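Local coordinates for protein trimethylamine-N-oxide reductase (Haemophilus influenzae, PDB 7L5I) that probably reduces N- and S-oxides such as trimethylamine N-oxide at a molybdenum centre held by two pterin guanosine dinucleotides, at residues Glu664-Ala669 and His721-Gln726; Pro655-Gly660 and Leu771-Gly776; Trp109-Trp114 and Gln534-Asn539. All coordinates share one frame; numbering follows the deposited sequence.

Interaction 1 of 3, residues Glu664-Ala669 and His721-Gln726; sequences EEYPLA and HSKRGQ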
loop_
_atom_site.group_PDB
_atom_site.type_symbol
_atom_site.label_atom_id
_atom_site.label_comp_id
_atom_site.label_asym_id
_atom_site.label_seq_id
_atom_site.Cartn_x
_atom_site.Cartn_y
_atom_site.Cartn_z
ATOM N N GLU A 664 11.551 -3.601 -29.833
ATOM C CA GLU A 664 11.007 -4.680 -30.652
ATOM C C GLU A 664 10.720 -5.912 -29.801
ATOM O O GLU A 664 9.697 -6.585 -29.981
ATOM C CB GLU A 664 12.002 -4.996 -31.768
ATOM C CG GLU A 664 11.572 -6.079 -32.707
ATOM C CD GLU A 664 12.607 -6.290 -33.814
ATOM O OE1 GLU A 664 13.821 -6.255 -33.510
ATOM O OE2 GLU A 664 12.205 -6.467 -34.981
ATOM N N GLU A 665 11.601 -6.200 -28.852
ATOM C CA GLU A 665 11.442 -7.391 -28.020
ATOM C C GLU A 665 10.340 -7.215 -26.986
ATOM O O GLU A 665 9.585 -8.158 -26.697
ATOM C CB GLU A 665 12.763 -7.703 -27.333
ATOM C CG GLU A 665 12.809 -9.059 -26.660
ATOM C CD GLU A 665 14.183 -9.386 -26.091
ATOM O OE1 GLU A 665 15.032 -8.468 -26.016
ATOM O OE2 GLU A 665 14.401 -10.561 -25.718
ATOM N N TYR A 666 10.226 -6.024 -26.421
ATOM C CA TYR A 666 9.226 -5.724 -25.386
ATOM C C TYR A 666 8.473 -4.462 -25.776
ATOM O O TYR A 666 8.826 -3.361 -25.342
ATOM C CB TYR A 666 9.906 -5.560 -24.028
ATOM C CG TYR A 666 10.674 -6.776 -23.616
ATOM C CD1 TYR A 666 10.004 -7.940 -23.269
ATOM C CD2 TYR A 666 12.054 -6.771 -23.581
ATOM C CE1 TYR A 666 10.691 -9.068 -22.902
ATOM C CE2 TYR A 666 12.752 -7.900 -23.205
ATOM C CZ TYR A 666 12.054 -9.046 -22.865
ATOM O OH TYR A 666 12.730 -10.184 -22.482
ATOM N N PRO A 667 7.443 -4.583 -26.612
ATOM C CA PRO A 667 6.820 -3.396 -27.219
ATOM C C PRO A 667 5.689 -2.748 -26.435
ATOM O O PRO A 667 5.167 -1.712 -26.887
ATOM C CB PRO A 667 6.285 -3.958 -28.548
ATOM C CG PRO A 667 5.956 -5.366 -28.238
ATOM C CD PRO A 667 6.992 -5.834 -27.244
ATOM N N LEU A 668 5.295 -3.295 -25.286
ATOM C CA LEU A 668 4.191 -2.770 -24.504
ATOM C C LEU A 668 4.692 -2.319 -23.138
ATOM O O LEU A 668 5.670 -2.861 -22.615
ATOM C CB LEU A 668 3.106 -3.814 -24.291
ATOM C CG LEU A 668 2.475 -4.338 -25.593
ATOM C CD1 LEU A 668 1.739 -5.619 -25.322
ATOM C CD2 LEU A 668 1.545 -3.279 -26.171
ATOM N N ALA A 669 4.022 -1.320 -22.572
ATOM C CA ALA A 669 4.296 -0.877 -21.209
ATOM C C ALA A 669 3.319 -1.539 -20.242
ATOM O O ALA A 669 2.198 -1.903 -20.612
ATOM C CB ALA A 669 4.198 0.649 -21.101
ATOM N N HIS A 721 5.618 -11.534 -20.718
ATOM C CA HIS A 721 6.985 -11.715 -20.264
ATOM C C HIS A 721 7.802 -10.441 -20.374
ATOM O O HIS A 721 7.531 -9.555 -21.181
ATOM C CB HIS A 721 7.709 -12.859 -20.991
ATOM C CG HIS A 721 7.643 -12.795 -22.489
ATOM N ND1 HIS A 721 8.745 -12.519 -23.264
ATOM C CD2 HIS A 721 6.622 -13.021 -23.351
ATOM C CE1 HIS A 721 8.406 -12.563 -24.541
ATOM N NE2 HIS A 721 7.121 -12.866 -24.621
ATOM N N SER A 722 8.772 -10.350 -19.466
ATOM C CA SER A 722 9.719 -9.260 -19.361
ATOM C C SER A 722 11.102 -9.860 -19.247
ATOM O O SER A 722 11.275 -11.085 -19.199
ATOM C CB SER A 722 9.422 -8.368 -18.152
ATOM O OG SER A 722 9.774 -9.035 -16.955
ATOM N N LYS A 723 12.109 -8.995 -19.132
ATOM C CA LYS A 723 13.444 -9.524 -18.882
ATOM C C LYS A 723 13.525 -10.265 -17.556
ATOM O O LYS A 723 14.419 -11.093 -17.377
ATOM C CB LYS A 723 14.478 -8.409 -18.882
ATOM C CG LYS A 723 14.599 -7.685 -20.198
ATOM C CD LYS A 723 15.977 -7.046 -20.319
ATOM C CE LYS A 723 16.029 -6.042 -21.463
ATOM N NZ LYS A 723 17.094 -5.019 -21.247
ATOM N N ARG A 724 12.604 -9.997 -16.629
ATOM C CA ARG A 724 12.689 -10.627 -15.323
ATOM C C ARG A 724 11.977 -11.967 -15.239
ATOM O O ARG A 724 12.353 -12.805 -14.400
ATOM C CB ARG A 724 12.084 -9.696 -14.242
ATOM C CG ARG A 724 13.033 -8.649 -13.671
ATOM C CD ARG A 724 13.369 -7.557 -14.686
ATOM N NE ARG A 724 12.160 -6.898 -15.171
ATOM C CZ ARG A 724 12.130 -5.961 -16.111
ATOM N NH1 ARG A 724 13.257 -5.567 -16.711
ATOM N NH2 ARG A 724 10.953 -5.442 -16.452
ATOM N N GLY A 725 10.936 -12.199 -16.028
ATOM C CA GLY A 725 10.161 -13.412 -15.867
ATOM C C GLY A 725 8.949 -13.439 -16.773
ATOM O O GLY A 725 8.822 -12.642 -17.694
ATOM N N GLN A 726 8.080 -14.412 -16.514
ATOM C CA GLN A 726 6.907 -14.628 -17.343
ATOM C C GLN A 726 5.757 -15.096 -16.475
ATOM O O GLN A 726 5.958 -15.809 -15.492
ATOM C CB GLN A 726 7.205 -15.666 -18.441
ATOM C CG GLN A 726 8.210 -16.685 -18.039
ATOM C CD GLN A 726 8.307 -17.891 -18.989
ATOM O OE1 GLN A 726 7.631 -17.977 -20.022
ATOM N NE2 GLN A 726 9.149 -18.845 -18.608
HETATM O O HOH W 1 11.282 -12.552 -22.402
#

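Interaction 2 of 3, residues Pro655-Gly660 and Leu771-Gly776; sequences PEEFAG and LTRDEG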
loop_
_atom_site.group_PDB
_atom_site.type_symbol
_atom_site.label_atom_id
_atom_site.label_comp_id
_atom_site.label_asym_id
_atom_site.label_seq_id
_atom_site.Cartn_x
_atom_site.Cartn_y
_atom_site.Cartn_z
ATOM N N PRO A 655 12.914 7.186 -17.602
ATOM C CA PRO A 655 13.260 5.945 -16.902
ATOM C C PRO A 655 13.781 4.900 -17.882
ATOM O O PRO A 655 13.664 5.046 -19.091
ATOM C CB PRO A 655 11.928 5.508 -16.293
ATOM C CG PRO A 655 10.931 5.966 -17.248
ATOM C CD PRO A 655 11.462 7.301 -17.803
ATOM N N GLU A 656 14.306 3.801 -17.320
ATOM C CA GLU A 656 14.896 2.756 -18.152
ATOM C C GLU A 656 13.841 2.061 -19.010
ATOM O O GLU A 656 14.118 1.680 -20.159
ATOM C CB GLU A 656 15.639 1.741 -17.278
ATOM C CG GLU A 656 16.891 2.291 -16.600
ATOM C CD GLU A 656 16.609 2.949 -15.239
ATOM O OE1 GLU A 656 15.423 3.098 -14.864
ATOM O OE2 GLU A 656 17.590 3.304 -14.545
ATOM N N GLU A 657 12.624 1.898 -18.481
ATOM C CA GLU A 657 11.535 1.205 -19.158
ATOM C C GLU A 657 10.242 1.981 -18.959
ATOM O O GLU A 657 9.812 2.179 -17.812
ATOM C CB GLU A 657 11.368 -0.239 -18.629
ATOM C CG GLU A 657 12.590 -1.131 -18.880
ATOM C CD GLU A 657 12.412 -2.600 -18.466
ATOM O OE1 GLU A 657 13.428 -3.345 -18.497
ATOM O OE2 GLU A 657 11.279 -3.030 -18.122
ATOM N N PHE A 658 9.636 2.425 -20.056
ATOM C CA PHE A 658 8.294 3.009 -20.057
ATOM C C PHE A 658 7.826 3.109 -21.514
ATOM O O PHE A 658 8.549 2.738 -22.441
ATOM C CB PHE A 658 8.277 4.369 -19.353
ATOM C CG PHE A 658 8.776 5.522 -20.207
ATOM C CD1 PHE A 658 10.045 5.491 -20.780
ATOM C CD2 PHE A 658 7.981 6.625 -20.419
ATOM C CE1 PHE A 658 10.509 6.552 -21.544
ATOM C CE2 PHE A 658 8.436 7.686 -21.210
ATOM C CZ PHE A 658 9.703 7.646 -21.754
ATOM N N ALA A 659 6.593 3.603 -21.705
ATOM C CA ALA A 659 6.000 3.655 -23.046
ATOM C C ALA A 659 6.921 4.323 -24.057
ATOM O O ALA A 659 6.946 3.932 -25.235
ATOM C CB ALA A 659 4.658 4.394 -23.008
ATOM N N GLY A 660 7.712 5.293 -23.623
ATOM C CA GLY A 660 8.575 6.026 -24.541
ATOM C C GLY A 660 9.844 5.322 -24.994
ATOM O O GLY A 660 10.527 5.845 -25.887
ATOM N N LEU A 771 7.219 -9.835 -13.158
ATOM C CA LEU A 771 7.624 -9.073 -14.344
ATOM C C LEU A 771 8.434 -7.832 -14.011
ATOM O O LEU A 771 9.202 -7.358 -14.854
ATOM C CB LEU A 771 6.375 -8.629 -15.119
ATOM C CG LEU A 771 5.429 -9.737 -15.567
ATOM C CD1 LEU A 771 4.069 -9.174 -15.990
ATOM C CD2 LEU A 771 6.068 -10.546 -16.715
ATOM N N THR A 772 8.301 -7.298 -12.802
ATOM C CA THR A 772 8.760 -5.944 -12.549
ATOM C C THR A 772 10.239 -5.885 -12.196
ATOM O O THR A 772 10.855 -6.867 -11.760
ATOM C CB THR A 772 7.932 -5.343 -11.416
ATOM O OG1 THR A 772 7.962 -6.268 -10.324
ATOM C CG2 THR A 772 6.481 -5.100 -11.849
ATOM N N ARG A 773 10.796 -4.675 -12.367
ATOM C CA ARG A 773 12.169 -4.376 -11.999
ATOM C C ARG A 773 12.259 -4.103 -10.501
ATOM O O ARG A 773 11.398 -3.435 -9.924
ATOM C CB ARG A 773 12.680 -3.145 -12.759
ATOM C CG ARG A 773 12.622 -3.269 -14.263
ATOM C CD ARG A 773 12.944 -1.940 -15.021
ATOM N NE ARG A 773 14.242 -1.378 -14.673
ATOM C CZ ARG A 773 15.385 -1.602 -15.332
ATOM N NH1 ARG A 773 15.418 -2.393 -16.400
ATOM N NH2 ARG A 773 16.509 -1.022 -14.921
ATOM N N ASP A 774 13.338 -4.569 -9.887
ATOM C CA ASP A 774 13.631 -4.310 -8.488
ATOM C C ASP A 774 14.753 -3.275 -8.414
ATOM O O ASP A 774 15.934 -3.624 -8.460
ATOM C CB ASP A 774 14.027 -5.620 -7.787
ATOM C CG ASP A 774 14.310 -5.433 -6.314
ATOM O OD1 ASP A 774 13.905 -4.392 -5.771
ATOM O OD2 ASP A 774 14.942 -6.332 -5.696
ATOM N N GLU A 775 14.378 -2.002 -8.323
ATOM C CA GLU A 775 15.366 -0.933 -8.256
ATOM C C GLU A 775 14.791 0.260 -7.504
ATOM O O GLU A 775 13.571 0.449 -7.437
ATOM C CB GLU A 775 15.813 -0.485 -9.648
ATOM C CG GLU A 775 14.706 0.130 -10.437
ATOM C CD GLU A 775 15.104 0.379 -11.868
ATOM O OE1 GLU A 775 16.309 0.283 -12.172
ATOM O OE2 GLU A 775 14.204 0.662 -12.674
ATOM N N GLY A 776 15.691 1.068 -6.944
ATOM C CA GLY A 776 15.270 2.255 -6.219
ATOM C C GLY A 776 14.758 3.346 -7.138
ATOM O O GLY A 776 15.216 3.515 -8.270
HETATM O O HOH W 2 18.216 1.957 -11.809
#

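Interaction 3 of 3, residues Trp109-Trp114 and Gln534-Asn539; sequences WVRVSW and QFEAKN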
loop_
_atom_site.group_PDB
_atom_site.type_symbol
_atom_site.label_atom_id
_atom_site.label_comp_id
_atom_site.label_asym_id
_atom_site.label_seq_id
_atom_site.Cartn_x
_atom_site.Cartn_y
_atom_site.Cartn_z
ATOM N N TRP A 109 6.847 -31.060 3.190
ATOM C CA TRP A 109 6.582 -30.496 4.502
ATOM C C TRP A 109 6.271 -31.592 5.506
ATOM O O TRP A 109 5.615 -32.585 5.181
ATOM C CB TRP A 109 5.425 -29.513 4.448
ATOM C CG TRP A 109 5.794 -28.302 3.722
ATOM C CD1 TRP A 109 5.617 -28.047 2.385
ATOM C CD2 TRP A 109 6.421 -27.153 4.276
ATOM N NE1 TRP A 109 6.084 -26.793 2.086
ATOM C CE2 TRP A 109 6.592 -26.223 3.224
ATOM C CE3 TRP A 109 6.852 -26.815 5.556
ATOM C CZ2 TRP A 109 7.169 -24.977 3.421
ATOM C CZ3 TRP A 109 7.400 -25.578 5.754
ATOM C CH2 TRP A 109 7.583 -24.676 4.691
ATOM N N VAL A 110 6.738 -31.401 6.732
ATOM C CA VAL A 110 6.508 -32.339 7.825
ATOM C C VAL A 110 5.666 -31.650 8.883
ATOM O O VAL A 110 6.014 -30.558 9.339
ATOM C CB VAL A 110 7.839 -32.839 8.422
ATOM C CG1 VAL A 110 7.571 -33.805 9.557
ATOM C CG2 VAL A 110 8.694 -33.474 7.339
ATOM N N ARG A 111 4.539 -32.258 9.250
ATOM C CA ARG A 111 3.747 -31.741 10.358
ATOM C C ARG A 111 4.434 -32.077 11.670
ATOM O O ARG A 111 4.878 -33.217 11.872
ATOM C CB ARG A 111 2.337 -32.323 10.377
ATOM C CG ARG A 111 1.660 -32.289 11.784
ATOM C CD ARG A 111 0.191 -32.543 11.630
ATOM N NE ARG A 111 -0.698 -32.649 12.798
ATOM C CZ ARG A 111 -0.647 -32.009 13.966
ATOM N NH1 ARG A 111 -1.642 -32.233 14.804
ATOM N NH2 ARG A 111 0.357 -31.210 14.349
ATOM N N VAL A 112 4.507 -31.087 12.565
ATOM C CA VAL A 112 5.108 -31.244 13.881
ATOM C C VAL A 112 4.172 -30.648 14.926
ATOM O O VAL A 112 3.207 -29.958 14.611
ATOM C CB VAL A 112 6.504 -30.599 13.983
ATOM C CG1 VAL A 112 7.450 -31.208 12.922
ATOM C CG2 VAL A 112 6.426 -29.113 13.810
ATOM N N SER A 113 4.486 -30.913 16.192
ATOM C CA SER A 113 3.715 -30.336 17.268
ATOM C C SER A 113 4.126 -28.883 17.494
ATOM O O SER A 113 5.211 -28.441 17.100
ATOM C CB SER A 113 3.933 -31.137 18.559
ATOM O OG SER A 113 5.282 -31.011 18.990
ATOM N N TRP A 114 3.261 -28.157 18.191
ATOM C CA TRP A 114 3.628 -26.810 18.621
ATOM C C TRP A 114 4.881 -26.831 19.484
ATOM O O TRP A 114 5.783 -26.016 19.285
ATOM C CB TRP A 114 2.477 -26.169 19.378
ATOM C CG TRP A 114 1.492 -25.462 18.477
ATOM C CD1 TRP A 114 0.215 -25.856 18.195
ATOM C CD2 TRP A 114 1.721 -24.264 17.737
ATOM N NE1 TRP A 114 -0.382 -24.957 17.323
ATOM C CE2 TRP A 114 0.528 -23.976 17.021
ATOM C CE3 TRP A 114 2.809 -23.403 17.601
ATOM C CZ2 TRP A 114 0.398 -22.855 16.209
ATOM C CZ3 TRP A 114 2.681 -22.302 16.786
ATOM C CH2 TRP A 114 1.492 -22.037 16.099
ATOM N N GLN A 534 -9.476 -22.242 14.793
ATOM C CA GLN A 534 -9.695 -23.363 13.903
ATOM C C GLN A 534 -8.420 -24.183 13.772
ATOM O O GLN A 534 -7.297 -23.682 13.946
ATOM C CB GLN A 534 -10.132 -22.880 12.518
ATOM C CG GLN A 534 -11.397 -22.035 12.503
ATOM C CD GLN A 534 -12.590 -22.819 12.971
ATOM O OE1 GLN A 534 -13.072 -23.708 12.269
ATOM N NE2 GLN A 534 -13.049 -22.524 14.174
ATOM N N PHE A 535 -8.603 -25.463 13.433
ATOM C CA PHE A 535 -7.461 -26.355 13.238
ATOM C C PHE A 535 -6.556 -26.239 14.449
ATOM O O PHE A 535 -7.041 -26.255 15.580
ATOM C CB PHE A 535 -6.768 -25.999 11.927
ATOM C CG PHE A 535 -7.702 -25.974 10.747
ATOM C CD1 PHE A 535 -8.292 -27.135 10.305
ATOM C CD2 PHE A 535 -7.988 -24.779 10.091
ATOM C CE1 PHE A 535 -9.147 -27.137 9.204
ATOM C CE2 PHE A 535 -8.844 -24.767 8.994
ATOM C CZ PHE A 535 -9.423 -25.958 8.554
ATOM N N GLU A 536 -5.243 -26.149 14.245
ATOM C CA GLU A 536 -4.309 -25.938 15.353
ATOM C C GLU A 536 -3.745 -24.513 15.356
ATOM O O GLU A 536 -2.667 -24.274 15.899
ATOM C CB GLU A 536 -3.161 -26.948 15.307
ATOM C CG GLU A 536 -3.594 -28.385 15.462
ATOM C CD GLU A 536 -2.418 -29.323 15.757
ATOM O OE1 GLU A 536 -2.661 -30.461 16.216
ATOM O OE2 GLU A 536 -1.248 -28.924 15.544
ATOM N N ALA A 537 -4.470 -23.571 14.766
ATOM C CA ALA A 537 -3.996 -22.198 14.666
ATOM C C ALA A 537 -3.935 -21.546 16.039
ATOM O O ALA A 537 -4.727 -21.843 16.936
ATOM C CB ALA A 537 -4.912 -21.387 13.742
ATOM N N LYS A 538 -2.964 -20.643 16.202
ATOM C CA LYS A 538 -2.851 -19.830 17.397
ATOM C C LYS A 538 -2.808 -18.356 17.023
ATOM O O LYS A 538 -2.296 -17.988 15.970
ATOM C CB LYS A 538 -1.565 -20.135 18.195
ATOM C CG LYS A 538 -1.549 -21.442 18.951
ATOM C CD LYS A 538 -0.229 -21.562 19.687
ATOM C CE LYS A 538 -0.134 -22.856 20.480
ATOM N NZ LYS A 538 -1.192 -22.929 21.520
ATOM N N ASN A 539 -3.318 -17.513 17.912
ATOM C CA ASN A 539 -3.059 -16.086 17.786
ATOM C C ASN A 539 -1.548 -15.841 17.774
ATOM O O ASN A 539 -0.795 -16.489 18.500
ATOM C CB ASN A 539 -3.676 -15.316 18.957
ATOM C CG ASN A 539 -5.173 -15.549 19.105
ATOM O OD1 ASN A 539 -5.880 -15.873 18.144
ATOM N ND2 ASN A 539 -5.671 -15.304 20.306
#

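Interaction 1 of 3, residues Glu664-Ala669 and His721-Gln726
The ring of Tyr666 packs obliquely against the backbone at His721 and Ser722, and almost everything in this contact passes through that one side chain. From CB, the first torsion sets CG beside the backbone N (chi1 -58°), which carries the ring across to the 721-726 loop. On one flank of the ring, Tyr666 CD1 lies 3.6 Å from His721 O. Next along, Tyr666 CE1 packs 3.7 Å from Ser722 CA. On the other flank, Tyr666 CE2 meets Lys723 CG at 3.5 Å, where the extended lysine chain crosses at a slant. Tyr666 CZ, 3.7 Å from Lys723 N, reaches the peptide between Ser722 and Lys723. Within its own segment, Glu665 CG lies over one face of the Tyr666 ring, 3.6 Å above the plane and toward the rim. At the tip, Tyr666 OH is 2.8 Å from the O of a water in the ring plane. The same water O sits in the imidazole plane, 2.7 Å from His721 ND1.

The loop that receives the ring is the hairpin turn joining strands 717-721 and 726-733 in the C-terminal dinucleotide-binding region. Here Ser722 OG accepts a hydrogen bond from the backbone N of Arg724 at 3.0 Å, an ST turn, and also bonds to Leu771 O. Ile790 of strand 790-795 touches Tyr666 as well, so the tyrosine joins the lead-in to strand 668-671 to its neighbours in the sheet. With no direct hydrogen bond between the segments, the ring gives the surface fit, and the polar link between hydroxyl and imidazole is the shared water.

Interaction 2 of 3, residues Pro655-Gly660 and Leu771-Gly776
Arg773 and Glu657 make the tight half of this contact: Arg773 NH1 donates to Glu657 OE1 at 3.0 Å, a salt bridge that meets the carboxylate from above its plane. The two flat groups are turned 66° apart, and the glutamate also packs on the arginine chain, Glu657 CD 3.5 Å from Arg773 CD. Both Glu657 oxygens have further work: OE1 takes a second salt bridge from Arg724, and OE2 accepts a hydrogen bond from the backbone N of Ile790.

What fixes the guanidinium is a side-on grip on Glu775. Arg773 NE bonds to Glu775 OE2 at 2.9 Å and Arg773 NH2 to Glu775 OE1 at 3.0 Å; the oxygens lie near the guanidinium plane, but both are met from above the carboxylate plane. The arginine chain bends at its third torsion (chi3 56°), which turns the NE edge to Glu775 while NH1 still faces Glu657. Over one face of the group comes Glu656 CB, 3.7 Å from Arg773 NH2.

Glu656 is also where the contact loosens toward solvent. Its carboxylate slides past that of Glu775, with Glu656 OE1 3.5 Å from Glu775 OE2, two acceptors with no bond between them. The repulsion is probably eased by Arg773 and by Arg356, which forms a salt bridge with Glu656 OE1. A water bridges the pair, donating to Glu656 OE2 and Glu775 OE1.

About 10 Å from the Arg773 side chain lies a bound cofactor. The arrangement is a Glu657-Arg773-Glu775 salt-bridge network, joining the loop before strand 668-671 to the loop before strand 790-795 in the cofactor-binding C-terminal region.

Interaction 3 of 3, residues Trp109-Trp114 and Gln534-Asn539
The backbones stay well apart, coming nearest at Trp114 and Glu536 with their CA atoms 8.6 Å from each other, where the first turn of helix 114-131 faces a type II' beta turn running from Gln534 to Ala537. Ser113 is the N-cap of that helix, its OG accepting a hydrogen bond from the backbone N of Glu116. Strand 109-111, just before it, is the outermost strand on its side of a six-stranded mixed sheet.

Trp114 carries most of the contact. Trp114 NE1 donates to Glu536 O at 2.8 Å; the oxygen lies exactly in the ring plane, and the N-H arrives in the carbonyl plane. This bond helps to set the rotation of the indole, with Lys538 packed over one face. On the surface side, the extended chain of Arg111 brings its guanidinium to the carboxylate of Glu536, crossing at about a right angle with the two planes 84° apart. Arg111 NH1 and Glu536 OE1 form a salt bridge modelled at 2.5 Å, so short that its exact length is doubtful.

Leu502, Pro503 and Ile543 also touch Trp114, so the indole sits where helix 114-131, strand 500-503 and helix 540-550 meet. The side chains of Lys538 and Trp114 run past each other in opposite directions, Lys538 CG 3.6 Å from Trp114 CZ2, over the rim of the benzo ring. Farther along, the last torsion folds back (chi4 -62°) and keeps the ammonium above the pyrrole ring as a cation-pi partner. Lys538 CE makes the closer CH-pi contact, 3.5 Å from the centroid of the Trp114 five-membered ring, whereas Lys538 NZ stands 4.7 Å from that centroid.

Overall arrangement
From the N terminus, interaction 3 comes first: residues 109-114 wait for 534-539, closing a loop of some 420 residues and joining the edge of the six-stranded sheet and helix 114-131 to the lead-in of helix 540-550. Only then does interaction 2 open, at 655-660. Interaction 1 opens at 664-669 and closes at 721-726 before 771-776 completes interaction 2, so the shorter loop lies wholly within the longer. These two touch, partly by the Arg724 side chain packing on Arg773, and together tie the C-terminal sheet to its flanking loops. Interaction 3 stands apart, its centre about 41 Å from the centres of both.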